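Local coordinates for 3-hexulose-6-phosphate isomerase (Methanocaldococcus jannaschii, PDB 1JEO), which interconverts 3-hexulose 6-phosphate and fructose 6-phosphate in the route to ribose 5-phosphate, at residues Ala40-Ile45 with Lys68-Gly73; Phe44-Gly49 with Leu86-Gly91. All coordinates share one frame; numbering follows the deposited sequence.

Contact 1: residues Ala40-Ile45 with Lys68-Gly73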
loop_
_atom_site.group_PDB
_atom_site.type_symbol
_atom_site.label_atom_id
_atom_site.label_comp_id
_atom_site.label_asym_id
_atom_site.label_seq_id
_atom_site.Cartn_x
_atom_site.Cartn_y
_atom_site.Cartn_z
ATOM N N ALA A 40 6.607 -1.632 -13.230
ATOM C CA ALA A 40 7.112 -0.284 -12.953
ATOM C C ALA A 40 8.633 -0.204 -12.912
ATOM O O ALA A 40 9.302 -1.181 -12.567
ATOM C CB ALA A 40 6.541 0.238 -11.651
ATOM N N LYS A 41 9.165 0.961 -13.287
ATOM C CA LYS A 41 10.604 1.218 -13.270
ATOM C C LYS A 41 10.970 1.518 -11.808
ATOM O O LYS A 41 11.819 0.845 -11.224
ATOM C CB LYS A 41 10.944 2.406 -14.185
ATOM C CG LYS A 41 12.427 2.581 -14.523
ATOM C CD LYS A 41 12.930 1.521 -15.498
ATOM C CE LYS A 41 14.414 1.702 -15.795
ATOM N NZ LYS A 41 14.937 0.663 -16.729
ATOM N N LYS A 42 10.298 2.515 -11.226
ATOM C CA LYS A 42 10.493 2.904 -9.825
ATOM C C LYS A 42 9.118 2.948 -9.150
ATOM O O LYS A 42 8.113 3.264 -9.794
ATOM C CB LYS A 42 11.199 4.269 -9.684
ATOM C CG LYS A 42 12.499 4.444 -10.486
ATOM C CD LYS A 42 13.319 5.679 -10.094
ATOM C CE LYS A 42 12.602 7.013 -10.323
ATOM N NZ LYS A 42 12.297 7.347 -11.736
ATOM N N ILE A 43 9.066 2.576 -7.871
ATOM C CA ILE A 43 7.814 2.557 -7.106
ATOM C C ILE A 43 7.867 3.583 -5.973
ATOM O O ILE A 43 8.802 3.591 -5.173
ATOM C CB ILE A 43 7.513 1.134 -6.535
ATOM C CG1 ILE A 43 7.501 0.105 -7.673
ATOM C CG2 ILE A 43 6.139 1.106 -5.840
ATOM C CD1 ILE A 43 7.880 -1.276 -7.262
ATOM N N PHE A 44 6.853 4.446 -5.922
ATOM C CA PHE A 44 6.757 5.502 -4.912
ATOM C C PHE A 44 5.581 5.287 -3.972
ATOM O O PHE A 44 4.464 5.032 -4.412
ATOM C CB PHE A 44 6.618 6.875 -5.579
ATOM C CG PHE A 44 7.844 7.328 -6.317
ATOM C CD1 PHE A 44 8.160 6.798 -7.586
ATOM C CD2 PHE A 44 8.680 8.308 -5.762
ATOM C CE1 PHE A 44 9.296 7.247 -8.296
ATOM C CE2 PHE A 44 9.823 8.768 -6.462
ATOM C CZ PHE A 44 10.130 8.234 -7.732
ATOM N N ILE A 45 5.847 5.370 -2.671
ATOM C CA ILE A 45 4.809 5.194 -1.657
ATOM C C ILE A 45 4.677 6.487 -0.844
ATOM O O ILE A 45 5.676 7.140 -0.546
ATOM C CB ILE A 45 5.140 4.033 -0.648
ATOM C CG1 ILE A 45 5.744 2.799 -1.340
ATOM C CG2 ILE A 45 3.900 3.670 0.186
ATOM C CD1 ILE A 45 4.850 2.033 -2.266
ATOM N N LYS A 68 13.055 -0.988 -7.077
ATOM C CA LYS A 68 13.542 0.375 -6.836
ATOM C C LYS A 68 12.366 1.088 -6.158
ATOM O O LYS A 68 11.474 1.635 -6.812
ATOM C CB LYS A 68 13.971 1.056 -8.145
ATOM C CG LYS A 68 15.214 0.421 -8.782
ATOM C CD LYS A 68 15.939 1.357 -9.751
ATOM C CE LYS A 68 15.255 1.442 -11.111
ATOM N NZ LYS A 68 15.940 2.405 -12.024
ATOM N N SER A 69 12.329 0.943 -4.836
ATOM C CA SER A 69 11.272 1.483 -3.990
ATOM C C SER A 69 11.679 2.759 -3.277
ATOM O O SER A 69 12.831 2.900 -2.857
ATOM C CB SER A 69 10.876 0.427 -2.960
ATOM O OG SER A 69 9.723 0.809 -2.240
ATOM N N TYR A 70 10.740 3.700 -3.165
ATOM C CA TYR A 70 10.988 4.982 -2.502
ATOM C C TYR A 70 9.777 5.464 -1.723
ATOM O O TYR A 70 8.638 5.112 -2.040
ATOM C CB TYR A 70 11.355 6.077 -3.525
ATOM C CG TYR A 70 12.621 5.819 -4.310
ATOM C CD1 TYR A 70 12.560 5.396 -5.657
ATOM C CD2 TYR A 70 13.892 5.936 -3.700
ATOM C CE1 TYR A 70 13.745 5.083 -6.383
ATOM C CE2 TYR A 70 15.083 5.628 -4.417
ATOM C CZ TYR A 70 14.994 5.203 -5.754
ATOM O OH TYR A 70 16.138 4.897 -6.452
ATOM N N PHE A 71 10.039 6.217 -0.661
ATOM C CA PHE A 71 8.968 6.824 0.118
ATOM C C PHE A 71 9.103 8.324 -0.140
ATOM O O PHE A 71 10.182 8.891 0.044
ATOM C CB PHE A 71 9.068 6.517 1.617
ATOM C CG PHE A 71 7.815 6.874 2.381
ATOM C CD1 PHE A 71 6.716 5.994 2.395
ATOM C CD2 PHE A 71 7.693 8.122 3.033
ATOM C CE1 PHE A 71 5.503 6.349 3.042
ATOM C CE2 PHE A 71 6.487 8.495 3.681
ATOM C CZ PHE A 71 5.389 7.606 3.686
ATOM N N VAL A 72 8.002 8.952 -0.558
ATOM C CA VAL A 72 7.966 10.388 -0.862
ATOM C C VAL A 72 8.176 11.211 0.416
ATOM O O VAL A 72 7.535 10.962 1.436
ATOM C CB VAL A 72 6.622 10.779 -1.553
ATOM C CG1 VAL A 72 6.599 12.260 -1.944
ATOM C CG2 VAL A 72 6.376 9.907 -2.782
ATOM N N GLY A 73 9.109 12.157 0.357
ATOM C CA GLY A 73 9.392 12.989 1.517
ATOM C C GLY A 73 10.766 12.734 2.101
ATOM O O GLY A 73 11.298 13.584 2.816
HETATM O O HOH W 1 11.479 -1.378 -9.442
#
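Ile45 and Phe71 make the close-packed end of this pair of parallel strands. The carbonyl O of Ile45 lies over one face of the Phe71 ring, offset toward the rim, 3.3 Å from CD1, while Ile45 CB packs against the same CD1. Phe71 can do this because its CG is anti to the backbone N (chi1 -167°), which brings the ring in beside Ile45. The same Ile45 O takes the N-H of Val72, at 2.9 Å from its N. Further back, Ile43 N gives a nearly straight bond to Lys68 O (2.8 Å, 171° at the hydrogen), and Tyr70 N to Ile43 O and Ile45 N to Tyr70 O complete the zigzag. On the opposite face of the sheet Phe44 meets Tyr70 obliquely, ring centroids 5.7 Å apart, with Val72 CG2 at the edge of the Phe44 ring. With an alanine in place of Phe71, the Ile45 carbonyl would probably lose the ring that covers it, leaving a gap beside Arg56 of helix 49-64.

The solvent side is looser: exposed Lys41 and Lys68 run side by side, Lys41 NZ 5.1 Å from Lys68 NZ, and a water joins Lys41 O to Lys68 N. Lys42, by contrast, is buried, its CD 3.8 Å from Tyr70 CE1 and its ammonium held by Asp84 and Glu81. Backbone bonds and apolar contacts therefore unite this beta-alpha-beta unit, without any counter-charge across the pair.

Contact 2: residues Phe44-Gly49 with Leu86-Gly91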
loop_
_atom_site.group_PDB
_atom_site.type_symbol
_atom_site.label_atom_id
_atom_site.label_comp_id
_atom_site.label_asym_id
_atom_site.label_seq_id
_atom_site.Cartn_x
_atom_site.Cartn_y
_atom_site.Cartn_z
ATOM N N PHE A 44 6.853 4.446 -5.922
ATOM C CA PHE A 44 6.757 5.502 -4.912
ATOM C C PHE A 44 5.581 5.287 -3.972
ATOM O O PHE A 44 4.464 5.032 -4.412
ATOM C CB PHE A 44 6.618 6.875 -5.579
ATOM C CG PHE A 44 7.844 7.328 -6.317
ATOM C CD1 PHE A 44 8.160 6.798 -7.586
ATOM C CD2 PHE A 44 8.680 8.308 -5.762
ATOM C CE1 PHE A 44 9.296 7.247 -8.296
ATOM C CE2 PHE A 44 9.823 8.768 -6.462
ATOM C CZ PHE A 44 10.130 8.234 -7.732
ATOM N N ILE A 45 5.847 5.370 -2.671
ATOM C CA ILE A 45 4.809 5.194 -1.657
ATOM C C ILE A 45 4.677 6.487 -0.844
ATOM O O ILE A 45 5.676 7.140 -0.546
ATOM C CB ILE A 45 5.140 4.033 -0.648
ATOM C CG1 ILE A 45 5.744 2.799 -1.340
ATOM C CG2 ILE A 45 3.900 3.670 0.186
ATOM C CD1 ILE A 45 4.850 2.033 -2.266
ATOM N N PHE A 46 3.440 6.844 -0.492
ATOM C CA PHE A 46 3.170 8.027 0.327
ATOM C C PHE A 46 1.927 7.857 1.196
ATOM O O PHE A 46 0.958 7.191 0.820
ATOM C CB PHE A 46 3.049 9.317 -0.513
ATOM C CG PHE A 46 2.980 10.590 0.317
ATOM C CD1 PHE A 46 4.057 10.970 1.156
ATOM C CD2 PHE A 46 1.825 11.397 0.297
ATOM C CE1 PHE A 46 3.988 12.136 1.968
ATOM C CE2 PHE A 46 1.739 12.570 1.105
ATOM C CZ PHE A 46 2.828 12.938 1.941
ATOM N N GLY A 47 1.978 8.537 2.337
ATOM C CA GLY A 47 0.906 8.554 3.305
ATOM C C GLY A 47 1.325 9.521 4.394
ATOM O O GLY A 47 2.518 9.798 4.562
ATOM N N VAL A 48 0.348 10.004 5.154
ATOM C CA VAL A 48 0.581 10.945 6.250
ATOM C C VAL A 48 0.276 10.229 7.573
ATOM O O VAL A 48 -0.531 9.298 7.603
ATOM C CB VAL A 48 -0.325 12.222 6.073
ATOM C CG1 VAL A 48 -0.264 13.140 7.284
ATOM C CG2 VAL A 48 0.107 12.997 4.841
ATOM N N GLY A 49 0.962 10.647 8.640
ATOM C CA GLY A 49 0.770 10.088 9.969
ATOM C C GLY A 49 0.988 8.593 10.072
ATOM O O GLY A 49 1.944 8.070 9.495
ATOM N N LEU A 86 2.843 5.113 -8.337
ATOM C CA LEU A 86 2.607 5.780 -7.059
ATOM C C LEU A 86 1.488 5.056 -6.311
ATOM O O LEU A 86 0.417 4.795 -6.870
ATOM C CB LEU A 86 2.237 7.261 -7.247
ATOM C CG LEU A 86 1.873 8.065 -5.988
ATOM C CD1 LEU A 86 3.080 8.288 -5.076
ATOM C CD2 LEU A 86 1.262 9.391 -6.378
ATOM N N ILE A 87 1.765 4.695 -5.062
ATOM C CA ILE A 87 0.790 4.022 -4.207
ATOM C C ILE A 87 0.505 4.968 -3.033
ATOM O O ILE A 87 1.422 5.393 -2.321
ATOM C CB ILE A 87 1.304 2.629 -3.712
ATOM C CG1 ILE A 87 1.492 1.681 -4.907
ATOM C CG2 ILE A 87 0.324 2.009 -2.699
ATOM C CD1 ILE A 87 2.250 0.396 -4.612
ATOM N N LEU A 88 -0.768 5.326 -2.881
ATOM C CA LEU A 88 -1.216 6.224 -1.819
ATOM C C LEU A 88 -2.037 5.477 -0.787
ATOM O O LEU A 88 -2.879 4.652 -1.135
ATOM C CB LEU A 88 -2.024 7.391 -2.403
ATOM C CG LEU A 88 -1.262 8.315 -3.365
ATOM C CD1 LEU A 88 -2.195 9.258 -4.065
ATOM C CD2 LEU A 88 -0.171 9.092 -2.634
ATOM N N ILE A 89 -1.716 5.703 0.486
ATOM C CA ILE A 89 -2.411 5.062 1.603
ATOM C C ILE A 89 -3.024 6.169 2.450
ATOM O O ILE A 89 -2.307 7.016 2.990
ATOM C CB ILE A 89 -1.435 4.167 2.451
ATOM C CG1 ILE A 89 -0.832 3.073 1.561
ATOM C CG2 ILE A 89 -2.177 3.484 3.621
ATOM C CD1 ILE A 89 0.449 2.500 2.064
ATOM N N SER A 90 -4.355 6.173 2.527
ATOM C CA SER A 90 -5.097 7.172 3.293
ATOM C C SER A 90 -6.421 6.619 3.816
ATOM O O SER A 90 -7.176 6.017 3.064
ATOM C CB SER A 90 -5.359 8.409 2.430
ATOM O OG SER A 90 -6.085 9.390 3.149
ATOM N N GLY A 91 -6.707 6.870 5.093
ATOM C CA GLY A 91 -7.943 6.409 5.715
ATOM C C GLY A 91 -9.205 7.001 5.117
ATOM O O GLY A 91 -10.010 6.284 4.526
HETATM O O HOH W 2 -2.203 9.355 4.273
#
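Phe44 O accepts the N-H of Ile87 at 2.8 Å from its N, the first of three backbone bonds that pair these inner strands of the parallel SIS-domain sheet. Phe46 straddles Ile87 and Ile89 in the next two: its N reaches Ile87 O at 3.1 Å, and its O receives Ile89 N at the same length. Longer, weaker support comes from CA-H...O contacts, such as Leu86 CA to Phe44 O at 3.3 Å. Beyond Gly47 a water takes over, accepting from Val48 N and donating to Ile89 O. A CB on Gly47 would point toward the partner strand and come tight against that same Ile89 O.

The apolar contacts fall on two faces. On one, Ile45 and Ile87 lie alongside each other with their CD1 methyls 3.9 Å apart, while Ile45 CG2 crosses to Ile89 CD1. On the other, Leu86 CD1 packs on Phe44 CB, and Leu88 CD2 sits 3.9 Å from Phe46 CB, at the edge of the Phe46 ring. Phe46 has CG anti to the backbone N (chi1 -171°), which swings the ring away from the partner strand.

Strand 85-89 runs into Ser90 and Gly91 of the inferred substrate site. Helices pack on both faces: Phe58 and Ala59 of helix 49-64 cover the isoleucines, with Phe146 and Leu154 of helix 144-164 against Ile89; Val101, Ala102 and Ala105 of helix 96-106 cover the Phe46 and leucine face, and strand 112-115 bonds to Leu86 from beyond.

Contacts 1 and 2 lie along the two edges of one strand: 43-46 pairs with 69-71 in contact 1 and with 85-89 in contact 2, so Phe44 and Ile45 belong to both, and the centres lie 11 Å apart. The contacts also touch directly, Val72 O reaching Phe46 CD1 at 3.5 Å and Phe71 CZ reaching Gly47 O at 3.7 Å. Contact 2 runs into the inferred substrate site, holding Ser90 and Gly91, both of which hydrogen-bond a citrate, probably from the crystallisation liquor; the Ile89 side chain is about 4 Å from that of Ser51 and about 7 Å from that of Glu147, the probable proton acceptor. Contact 1 stands further back, with the Phe71 side chain about 8 Å from that of Ser51.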